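Local coordinates for protein MHC class I antigen (PDB 5H5Z) that probably presents peptides at the cell surface to T cells, as a bony fish MHC class I heavy chain paired with beta-2-microglobulin, at residues 74-79 and 112-117; 80-85 and 117-122; 129-134 and 138-143. One frame throughout, in Å; residues are numbered along the deposited sequence.

In the fold
All three interactions sit at one end of the peptide-binding platform, where strands 106-114, 117-123 and 128-131 run side by side in the sheet that floors the groove, beneath helices 55-82 and 134-145. Interactions 1 and 2 both use helix 55-82 and have centres about 5 Å apart; E117 belongs to both. Interaction 3 lies about 9 Å from interaction 2 and about 12 Å from interaction 1, centre to centre. Strand pairing joins 2 to 3 (F119 O to A132 N, 2.9 Å), and rings join 1 to 3 (Y112 CE1 to W143 CH2, 3.5 Å). The bound peptide touches V79 and R82 from one helix and is hydrogen-bonded by T139, K142 and W143 of the other.

Interaction 1 (74-79 and 112-117); sequences DSIQIV and YAYDGE
V79, near the end of helix 55-82, and Y114, the last residue of strand 106-114, bring their CA atoms within 7.6 Å, and both side chains start out toward each other. The contact is essentially a valine laid on a tyrosine ring. V79 CG2 comes down on one face, 3.7 Å from the ring centroid and 18° off its normal, which makes a good CH-pi contact. The second methyl lies over the flank of the same ring, with V79 CG1 3.5 Å from Y114 CD1. Both branches can reach the ring because CG2 stands anti to the valine N while CG1 lies between that N and the carbonyl carbon. I76 adds a looser touch near the plane of the ring, its CG1 4.4 Å from Y114 CE1. Here an alpha-1 helix rests on the antiparallel sheet of the MHC class I platform, and the aromatic side chain rises from the sheet to meet it. Right after Y114 the strand reverses through a type I' turn, closed by Y114 N to E117 O and E117 N to Y114 O, each 3.0 Å. That turn puts D115 CG 3.9 Å above the ring face opposite V79. The D115 carboxylate is itself held by H90 ND1 and the backbone N of T91, and the phenol OH at the far end of the ring bonds to Q85 OE1. V79 also packs against F119 of strand 117-123 and against an apolar side chain of the bound peptide.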
loop_
_atom_site.group_PDB
_atom_site.type_symbol
_atom_site.label_atom_id
_atom_site.label_comp_id
_atom_site.label_asym_id
_atom_site.label_seq_id
_atom_site.Cartn_x
_atom_site.Cartn_y
_atom_site.Cartn_z
ATOM N N ASP A 74 3.927 -14.210 -22.512
ATOM C CA ASP A 74 3.099 -14.974 -23.448
ATOM C C ASP A 74 1.626 -14.610 -23.284
ATOM O O ASP A 74 0.896 -14.455 -24.271
ATOM C CB ASP A 74 3.288 -16.476 -23.212
ATOM C CG ASP A 74 4.706 -16.956 -23.518
ATOM O OD1 ASP A 74 5.519 -16.180 -24.068
ATOM O OD2 ASP A 74 5.007 -18.127 -23.206
ATOM N N SER A 75 1.209 -14.469 -22.026
ATOM C CA SER A 75 -0.177 -14.178 -21.676
ATOM C C SER A 75 -0.635 -12.808 -22.172
ATOM O O SER A 75 -1.679 -12.704 -22.813
ATOM C CB SER A 75 -0.389 -14.289 -20.163
ATOM O OG SER A 75 -0.298 -15.640 -19.740
ATOM N N ILE A 76 0.150 -11.768 -21.890
ATOM C CA ILE A 76 -0.216 -10.405 -22.295
ATOM C C ILE A 76 -0.302 -10.275 -23.823
ATOM O O ILE A 76 -1.151 -9.550 -24.337
ATOM C CB ILE A 76 0.691 -9.319 -21.657
ATOM C CG1 ILE A 76 0.029 -7.935 -21.752
ATOM C CG2 ILE A 76 2.092 -9.325 -22.262
ATOM C CD1 ILE A 76 0.632 -6.890 -20.836
ATOM N N GLN A 77 0.555 -11.001 -24.539
ATOM C CA GLN A 77 0.513 -11.023 -26.002
ATOM C C GLN A 77 -0.844 -11.520 -26.500
ATOM O O GLN A 77 -1.433 -10.934 -27.404
ATOM C CB GLN A 77 1.641 -11.895 -26.563
ATOM C CG GLN A 77 2.074 -11.521 -27.974
ATOM C CD GLN A 77 2.768 -10.170 -28.044
ATOM O OE1 GLN A 77 3.194 -9.616 -27.022
ATOM N NE2 GLN A 77 2.889 -9.633 -29.257
ATOM N N ILE A 78 -1.331 -12.588 -25.873
ATOM C CA ILE A 78 -2.603 -13.224 -26.218
ATOM C C ILE A 78 -3.815 -12.308 -25.976
ATOM O O ILE A 78 -4.650 -12.133 -26.866
ATOM C CB ILE A 78 -2.752 -14.581 -25.479
ATOM C CG1 ILE A 78 -1.812 -15.622 -26.101
ATOM C CG2 ILE A 78 -4.193 -15.079 -25.495
ATOM C CD1 ILE A 78 -1.645 -16.888 -25.287
ATOM N N VAL A 79 -3.898 -11.720 -24.785
ATOM C CA VAL A 79 -5.046 -10.882 -24.416
ATOM C C VAL A 79 -5.134 -9.591 -25.251
ATOM O O VAL A 79 -6.229 -9.202 -25.671
ATOM C CB VAL A 79 -5.120 -10.636 -22.879
ATOM C CG1 VAL A 79 -3.838 -10.020 -22.345
ATOM C CG2 VAL A 79 -6.340 -9.809 -22.492
ATOM N N TYR A 112 -6.853 -12.355 -11.808
ATOM C CA TYR A 112 -6.070 -11.731 -12.872
ATOM C C TYR A 112 -6.816 -10.525 -13.448
ATOM O O TYR A 112 -8.046 -10.510 -13.464
ATOM C CB TYR A 112 -5.803 -12.737 -13.993
ATOM C CG TYR A 112 -4.929 -13.924 -13.609
ATOM C CD1 TYR A 112 -5.471 -15.045 -12.970
ATOM C CD2 TYR A 112 -3.564 -13.934 -13.907
ATOM C CE1 TYR A 112 -4.677 -16.130 -12.636
ATOM C CE2 TYR A 112 -2.762 -15.026 -13.579
ATOM C CZ TYR A 112 -3.323 -16.114 -12.940
ATOM O OH TYR A 112 -2.534 -17.202 -12.618
ATOM N N ALA A 113 -6.070 -9.526 -13.920
ATOM C CA ALA A 113 -6.657 -8.348 -14.574
ATOM C C ALA A 113 -5.852 -7.945 -15.789
ATOM O O ALA A 113 -4.622 -8.069 -15.803
ATOM C CB ALA A 113 -6.747 -7.170 -13.611
ATOM N N TYR A 114 -6.562 -7.460 -16.804
ATOM C CA TYR A 114 -5.943 -6.878 -17.978
ATOM C C TYR A 114 -6.269 -5.392 -18.021
ATOM O O TYR A 114 -7.431 -5.000 -17.868
ATOM C CB TYR A 114 -6.436 -7.569 -19.250
ATOM C CG TYR A 114 -5.912 -6.933 -20.517
ATOM C CD1 TYR A 114 -4.554 -6.983 -20.831
ATOM C CD2 TYR A 114 -6.770 -6.269 -21.399
ATOM C CE1 TYR A 114 -4.061 -6.406 -21.985
ATOM C CE2 TYR A 114 -6.287 -5.688 -22.559
ATOM C CZ TYR A 114 -4.934 -5.757 -22.848
ATOM O OH TYR A 114 -4.450 -5.180 -23.996
ATOM N N ASP A 115 -5.237 -4.576 -18.230
ATOM C CA ASP A 115 -5.345 -3.107 -18.149
ATOM C C ASP A 115 -6.104 -2.639 -16.904
ATOM O O ASP A 115 -6.913 -1.711 -16.962
ATOM C CB ASP A 115 -5.932 -2.513 -19.443
ATOM C CG ASP A 115 -4.944 -2.541 -20.596
ATOM O OD1 ASP A 115 -3.725 -2.629 -20.348
ATOM O OD2 ASP A 115 -5.380 -2.470 -21.763
ATOM N N GLY A 116 -5.837 -3.299 -15.778
ATOM C CA GLY A 116 -6.429 -2.925 -14.494
ATOM C C GLY A 116 -7.910 -3.225 -14.324
ATOM O O GLY A 116 -8.557 -2.668 -13.440
ATOM N N GLU A 117 -8.448 -4.098 -15.172
ATOM C CA GLU A 117 -9.839 -4.538 -15.061
ATOM C C GLU A 117 -9.924 -6.061 -14.937
ATOM O O GLU A 117 -9.177 -6.775 -15.606
ATOM C CB GLU A 117 -10.641 -4.077 -16.277
ATOM C CG GLU A 117 -10.910 -2.579 -16.311
ATOM C CD GLU A 117 -11.827 -2.187 -17.452
ATOM O OE1 GLU A 117 -11.538 -2.552 -18.612
ATOM O OE2 GLU A 117 -12.839 -1.510 -17.188
#

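Interaction 2 (80-85 and 117-122); sequences MERFNQ and EDFVSL
R82, the last residue of helix 55-82, and F83 just beyond it both reach toward F119 of strand 117-123. The backbones stay well apart, with the CA atoms of F83 and F119 11.9 Å from each other, so long side chains span the gap. The apolar part is a meeting of two phenyl rims: F83 CE2 lies 4.4 Å from F119 CE1, each near the plane of the other ring, with no stacking. F119 gets there with CG anti to its backbone N (chi1 -172°), and its ring also makes an edge-to-face pair with W92.

The cationic part comes from R82, whose chain bends at chi2 and chi3 and crosses the phenylalanine at about a right angle. Its NH1 stops 4.0 Å from F119 CZ, at the ring's edge, with the guanidinium and ring planes 41° apart; this is van der Waals contact and not a cation over a pi face. NH1 is hydrogen-bonded to Q135 O and T139 OG1 of helix 134-145.

Backbone bonds shape both sides. The helix closes in a Schellman motif: N84 turns to positive phi, Q85 N reaches back to M80 O at 2.8 Å, and N84 N makes a weak bond to E81 O. On the strand side a classic beta bulge sets two residues, F119 and V120, against the single residue Y112 of strand 106-114.

With no hydrogen bond between the two segments, F119 meets its partners through weakly directional contacts. The directional bonds are made by R82 NH1 to helix 134-145; they link the two groove helices, and R82, packed on the peptide backbone, probably adds positive charge at this end of the groove.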
loop_
_atom_site.group_PDB
_atom_site.type_symbol
_atom_site.label_atom_id
_atom_site.label_comp_id
_atom_site.label_asym_id
_atom_site.label_seq_id
_atom_site.Cartn_x
_atom_site.Cartn_y
_atom_site.Cartn_z
ATOM N N MET A 80 -3.988 -8.957 -25.518
ATOM C CA MET A 80 -3.931 -7.740 -26.353
ATOM C C MET A 80 -4.545 -7.975 -27.730
ATOM O O MET A 80 -5.320 -7.147 -28.234
ATOM C CB MET A 80 -2.486 -7.231 -26.516
ATOM C CG MET A 80 -1.805 -6.771 -25.233
ATOM S SD MET A 80 -0.208 -5.957 -25.484
ATOM C CE MET A 80 0.812 -7.303 -26.084
ATOM N N GLU A 81 -4.195 -9.112 -28.328
ATOM C CA GLU A 81 -4.710 -9.513 -29.631
ATOM C C GLU A 81 -6.225 -9.704 -29.599
ATOM O O GLU A 81 -6.916 -9.368 -30.559
ATOM C CB GLU A 81 -4.015 -10.790 -30.111
ATOM C CG GLU A 81 -2.574 -10.574 -30.560
ATOM C CD GLU A 81 -1.741 -11.847 -30.551
ATOM O OE1 GLU A 81 -2.213 -12.890 -30.043
ATOM O OE2 GLU A 81 -0.596 -11.804 -31.050
ATOM N N ARG A 82 -6.733 -10.224 -28.485
ATOM C CA ARG A 82 -8.166 -10.468 -28.329
ATOM C C ARG A 82 -8.986 -9.185 -28.187
ATOM O O ARG A 82 -10.153 -9.141 -28.592
ATOM C CB ARG A 82 -8.424 -11.462 -27.189
ATOM C CG ARG A 82 -8.441 -12.897 -27.695
ATOM C CD ARG A 82 -7.688 -13.875 -26.806
ATOM N NE ARG A 82 -8.425 -14.224 -25.600
ATOM C CZ ARG A 82 -8.194 -15.309 -24.857
ATOM N NH1 ARG A 82 -8.908 -15.527 -23.763
ATOM N NH2 ARG A 82 -7.261 -16.187 -25.202
ATOM N N PHE A 83 -8.367 -8.135 -27.651
ATOM C CA PHE A 83 -8.994 -6.811 -27.608
ATOM C C PHE A 83 -8.669 -5.964 -28.841
ATOM O O PHE A 83 -9.067 -4.797 -28.918
ATOM C CB PHE A 83 -8.606 -6.060 -26.333
ATOM C CG PHE A 83 -9.349 -6.515 -25.112
ATOM C CD1 PHE A 83 -10.558 -5.923 -24.755
ATOM C CD2 PHE A 83 -8.840 -7.534 -24.311
ATOM C CE1 PHE A 83 -11.244 -6.339 -23.623
ATOM C CE2 PHE A 83 -9.522 -7.953 -23.178
ATOM C CZ PHE A 83 -10.726 -7.358 -22.834
ATOM N N ASN A 84 -7.956 -6.565 -29.795
ATOM C CA ASN A 84 -7.519 -5.894 -31.027
ATOM C C ASN A 84 -6.627 -4.684 -30.749
ATOM O O ASN A 84 -6.823 -3.605 -31.312
ATOM C CB ASN A 84 -8.718 -5.507 -31.905
ATOM C CG ASN A 84 -9.602 -6.692 -32.243
ATOM O OD1 ASN A 84 -9.113 -7.780 -32.554
ATOM N ND2 ASN A 84 -10.913 -6.485 -32.188
ATOM N N GLN A 85 -5.650 -4.878 -29.868
ATOM C CA GLN A 85 -4.727 -3.816 -29.481
ATOM C C GLN A 85 -3.286 -4.243 -29.763
ATOM O O GLN A 85 -2.660 -4.933 -28.956
ATOM C CB GLN A 85 -4.913 -3.463 -27.999
ATOM C CG GLN A 85 -6.311 -2.970 -27.631
ATOM C CD GLN A 85 -6.588 -3.027 -26.134
ATOM O OE1 GLN A 85 -5.988 -3.819 -25.409
ATOM N NE2 GLN A 85 -7.508 -2.189 -25.669
ATOM N N GLU A 117 -8.448 -4.098 -15.172
ATOM C CA GLU A 117 -9.839 -4.538 -15.061
ATOM C C GLU A 117 -9.924 -6.061 -14.937
ATOM O O GLU A 117 -9.177 -6.775 -15.606
ATOM C CB GLU A 117 -10.641 -4.077 -16.277
ATOM C CG GLU A 117 -10.910 -2.579 -16.311
ATOM C CD GLU A 117 -11.827 -2.187 -17.452
ATOM O OE1 GLU A 117 -11.538 -2.552 -18.612
ATOM O OE2 GLU A 117 -12.839 -1.510 -17.188
ATOM N N ASP A 118 -10.849 -6.549 -14.106
ATOM C CA ASP A 118 -11.051 -7.997 -13.908
ATOM C C ASP A 118 -11.026 -8.757 -15.227
ATOM O O ASP A 118 -11.660 -8.340 -16.206
ATOM C CB ASP A 118 -12.384 -8.280 -13.208
ATOM C CG ASP A 118 -12.383 -7.890 -11.741
ATOM O OD1 ASP A 118 -11.319 -7.525 -11.198
ATOM O OD2 ASP A 118 -13.462 -7.961 -11.121
ATOM N N PHE A 119 -10.287 -9.864 -15.250
ATOM C CA PHE A 119 -10.237 -10.741 -16.420
ATOM C C PHE A 119 -10.797 -12.121 -16.047
ATOM O O PHE A 119 -11.868 -12.499 -16.523
ATOM C CB PHE A 119 -8.807 -10.823 -16.973
ATOM C CG PHE A 119 -8.695 -11.547 -18.293
ATOM C CD1 PHE A 119 -9.057 -10.922 -19.482
ATOM C CD2 PHE A 119 -8.208 -12.855 -18.346
ATOM C CE1 PHE A 119 -8.947 -11.587 -20.698
ATOM C CE2 PHE A 119 -8.091 -13.524 -19.561
ATOM C CZ PHE A 119 -8.458 -12.889 -20.738
ATOM N N VAL A 120 -10.089 -12.858 -15.187
ATOM C CA VAL A 120 -10.611 -14.109 -14.618
ATOM C C VAL A 120 -10.333 -14.178 -13.109
ATOM O O VAL A 120 -9.301 -13.696 -12.634
ATOM C CB VAL A 120 -10.046 -15.394 -15.297
ATOM C CG1 VAL A 120 -10.575 -15.559 -16.714
ATOM C CG2 VAL A 120 -8.521 -15.414 -15.279
ATOM N N SER A 121 -11.265 -14.777 -12.369
ATOM C CA SER A 121 -11.157 -14.910 -10.916
ATOM C C SER A 121 -11.493 -16.338 -10.526
ATOM O O SER A 121 -12.438 -16.931 -11.063
ATOM C CB SER A 121 -12.124 -13.954 -10.205
ATOM O OG SER A 121 -12.005 -12.635 -10.694
ATOM N N LEU A 122 -10.725 -16.891 -9.593
ATOM C CA LEU A 122 -10.972 -18.243 -9.133
ATOM C C LEU A 122 -12.152 -18.301 -8.174
ATOM O O LEU A 122 -12.215 -17.548 -7.198
ATOM C CB LEU A 122 -9.723 -18.831 -8.453
ATOM C CG LEU A 122 -9.834 -20.212 -7.785
ATOM C CD1 LEU A 122 -10.181 -21.295 -8.799
ATOM C CD2 LEU A 122 -8.548 -20.557 -7.046
#

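Interaction 3 (129-134 and 138-143); sequences WTAANP and ITKHKW
K140 reaches back from helix 134-145 to the carbonyl of W129 on the edge strand 128-131. From its CB, 4.0 Å from W129 O, the chain runs extended past that oxygen: CG and CD each pass 3.4 Å from W129 O, and CD also meets the methyl of A131, with K140 CD to A131 CB 4.3 Å. The bend comes at the CD-CE bond (chi4 62°) and swings the ammonium back onto the carbonyl. K140 NZ then donates to W129 O at 2.9 Å, approaching 35° out of the carbonyl plane. The same NZ forms a salt bridge with E144 OE2, and that carboxylate oxygen also accepts from W129 N, so lysine and glutamate together hold both polar backbone atoms of W129.

This is the turn from the last strand of the class I platform into the alpha-2 helical region. Strand and helix run nearly antiparallel, and N133 sits at the N-cap between them, its OD1 making a weak bond to A136 N.

On the inner side two indoles meet. W143 sends the edge of its six-membered ring onto the face of W129, a T-shaped pair with planes at 70° and six-ring centroids 4.9 Å apart. The nearest atom, W143 CE3, sits over the middle of the W129 indole, 3.6 Å from W129 CE2. One face of the W143 indole carries the T139 methyl CG2 over its centre. A water in the plane of the W129 indole links its NE1 weakly to W143 O. The indole nitrogen of W143, NE1, is hydrogen-bonded to the backbone of the bound peptide.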
loop_
_atom_site.group_PDB
_atom_site.type_symbol
_atom_site.label_atom_id
_atom_site.label_comp_id
_atom_site.label_asym_id
_atom_site.label_seq_id
_atom_site.Cartn_x
_atom_site.Cartn_y
_atom_site.Cartn_z
ATOM N N TRP A 129 -13.472 -20.837 -13.154
ATOM C CA TRP A 129 -12.966 -19.485 -13.326
ATOM C C TRP A 129 -14.067 -18.566 -13.825
ATOM O O TRP A 129 -14.687 -18.827 -14.859
ATOM C CB TRP A 129 -11.782 -19.478 -14.294
ATOM C CG TRP A 129 -10.580 -20.145 -13.713
ATOM C CD1 TRP A 129 -10.239 -21.467 -13.814
ATOM C CD2 TRP A 129 -9.568 -19.530 -12.910
ATOM N NE1 TRP A 129 -9.069 -21.709 -13.132
ATOM C CE2 TRP A 129 -8.637 -20.539 -12.563
ATOM C CE3 TRP A 129 -9.351 -18.222 -12.454
ATOM C CZ2 TRP A 129 -7.503 -20.278 -11.788
ATOM C CZ3 TRP A 129 -8.229 -17.961 -11.679
ATOM C CH2 TRP A 129 -7.321 -18.987 -11.346
ATOM N N THR A 130 -14.317 -17.500 -13.076
ATOM C CA THR A 130 -15.278 -16.486 -13.488
ATOM C C THR A 130 -14.617 -15.565 -14.505
ATOM O O THR A 130 -13.610 -14.923 -14.206
ATOM C CB THR A 130 -15.799 -15.687 -12.281
ATOM O OG1 THR A 130 -16.358 -16.598 -11.330
ATOM C CG2 THR A 130 -16.874 -14.679 -12.706
ATOM N N ALA A 131 -15.183 -15.535 -15.710
ATOM C CA ALA A 131 -14.714 -14.675 -16.789
ATOM C C ALA A 131 -15.487 -13.359 -16.768
ATOM O O ALA A 131 -16.717 -13.357 -16.820
ATOM C CB ALA A 131 -14.889 -15.375 -18.131
ATOM N N ALA A 132 -14.763 -12.245 -16.685
ATOM C CA ALA A 132 -15.385 -10.917 -16.587
ATOM C C ALA A 132 -15.928 -10.391 -17.917
ATOM O O ALA A 132 -16.819 -9.536 -17.941
ATOM C CB ALA A 132 -14.412 -9.918 -15.982
ATOM N N ASN A 133 -15.379 -10.895 -19.020
ATOM C CA ASN A 133 -15.767 -10.454 -20.358
ATOM C C ASN A 133 -15.649 -11.603 -21.364
ATOM O O ASN A 133 -15.063 -12.639 -21.044
ATOM C CB ASN A 133 -14.916 -9.249 -20.784
ATOM C CG ASN A 133 -13.430 -9.475 -20.577
ATOM O OD1 ASN A 133 -12.850 -10.420 -21.109
ATOM N ND2 ASN A 133 -12.803 -8.596 -19.806
ATOM N N PRO A 134 -16.213 -11.433 -22.580
ATOM C CA PRO A 134 -16.098 -12.479 -23.604
ATOM C C PRO A 134 -14.653 -12.885 -23.911
ATOM O O PRO A 134 -14.392 -14.063 -24.158
ATOM C CB PRO A 134 -16.737 -11.831 -24.836
ATOM C CG PRO A 134 -17.726 -10.876 -24.273
ATOM C CD PRO A 134 -17.070 -10.318 -23.044
ATOM N N ILE A 138 -12.511 -17.701 -23.392
ATOM C CA ILE A 138 -11.583 -18.664 -24.000
ATOM C C ILE A 138 -10.592 -19.196 -22.958
ATOM O O ILE A 138 -10.317 -20.398 -22.910
ATOM C CB ILE A 138 -10.836 -18.058 -25.205
ATOM C CG1 ILE A 138 -11.828 -17.719 -26.324
ATOM C CG2 ILE A 138 -9.755 -19.009 -25.713
ATOM C CD1 ILE A 138 -11.270 -16.794 -27.382
ATOM N N THR A 139 -10.078 -18.299 -22.120
ATOM C CA THR A 139 -9.162 -18.660 -21.027
ATOM C C THR A 139 -9.856 -19.548 -19.990
ATOM O O THR A 139 -9.296 -20.560 -19.556
ATOM C CB THR A 139 -8.557 -17.401 -20.371
ATOM O OG1 THR A 139 -7.725 -16.728 -21.326
ATOM C CG2 THR A 139 -7.723 -17.751 -19.126
ATOM N N LYS A 140 -11.076 -19.169 -19.609
ATOM C CA LYS A 140 -11.907 -19.972 -18.710
ATOM C C LYS A 140 -11.982 -21.444 -19.154
ATOM O O LYS A 140 -11.721 -22.353 -18.359
ATOM C CB LYS A 140 -13.307 -19.354 -18.610
ATOM C CG LYS A 140 -14.363 -20.219 -17.937
ATOM C CD LYS A 140 -15.735 -19.559 -18.015
ATOM C CE LYS A 140 -16.821 -20.434 -17.401
ATOM N NZ LYS A 140 -16.601 -20.685 -15.946
ATOM N N HIS A 141 -12.323 -21.675 -20.421
ATOM C CA HIS A 141 -12.443 -23.044 -20.941
ATOM C C HIS A 141 -11.107 -23.787 -20.983
ATOM O O HIS A 141 -11.037 -24.964 -20.623
ATOM C CB HIS A 141 -13.099 -23.059 -22.325
ATOM C CG HIS A 141 -14.516 -22.571 -22.333
ATOM N ND1 HIS A 141 -15.437 -22.932 -21.373
ATOM C CD2 HIS A 141 -15.173 -21.763 -23.199
ATOM C CE1 HIS A 141 -16.596 -22.358 -21.640
ATOM N NE2 HIS A 141 -16.463 -21.646 -22.745
ATOM N N LYS A 142 -10.056 -23.094 -21.420
ATOM C CA LYS A 142 -8.715 -23.671 -21.465
ATOM C C LYS A 142 -8.263 -24.086 -20.070
ATOM O O LYS A 142 -7.771 -25.199 -19.875
ATOM C CB LYS A 142 -7.713 -22.677 -22.061
ATOM C CG LYS A 142 -6.290 -23.215 -22.138
ATOM C CD LYS A 142 -5.282 -22.105 -22.377
ATOM C CE LYS A 142 -3.865 -22.625 -22.214
ATOM N NZ LYS A 142 -2.870 -21.691 -22.804
ATOM N N TRP A 143 -8.442 -23.188 -19.104
ATOM C CA TRP A 143 -7.985 -23.445 -17.737
ATOM C C TRP A 143 -8.782 -24.541 -17.039
ATOM O O TRP A 143 -8.224 -25.327 -16.270
ATOM C CB TRP A 143 -7.969 -22.147 -16.937
ATOM C CG TRP A 143 -6.754 -21.320 -17.240
ATOM C CD1 TRP A 143 -5.852 -21.524 -18.253
ATOM C CD2 TRP A 143 -6.314 -20.154 -16.544
ATOM N NE1 TRP A 143 -4.875 -20.565 -18.219
ATOM C CE2 TRP A 143 -5.132 -19.709 -17.180
ATOM C CE3 TRP A 143 -6.793 -19.445 -15.435
ATOM C CZ2 TRP A 143 -4.423 -18.589 -16.747
ATOM C CZ3 TRP A 143 -6.095 -18.321 -15.011
ATOM C CH2 TRP A 143 -4.922 -17.905 -15.667
HETATM O O HOH W 1 -9.446 -24.713 -13.891
#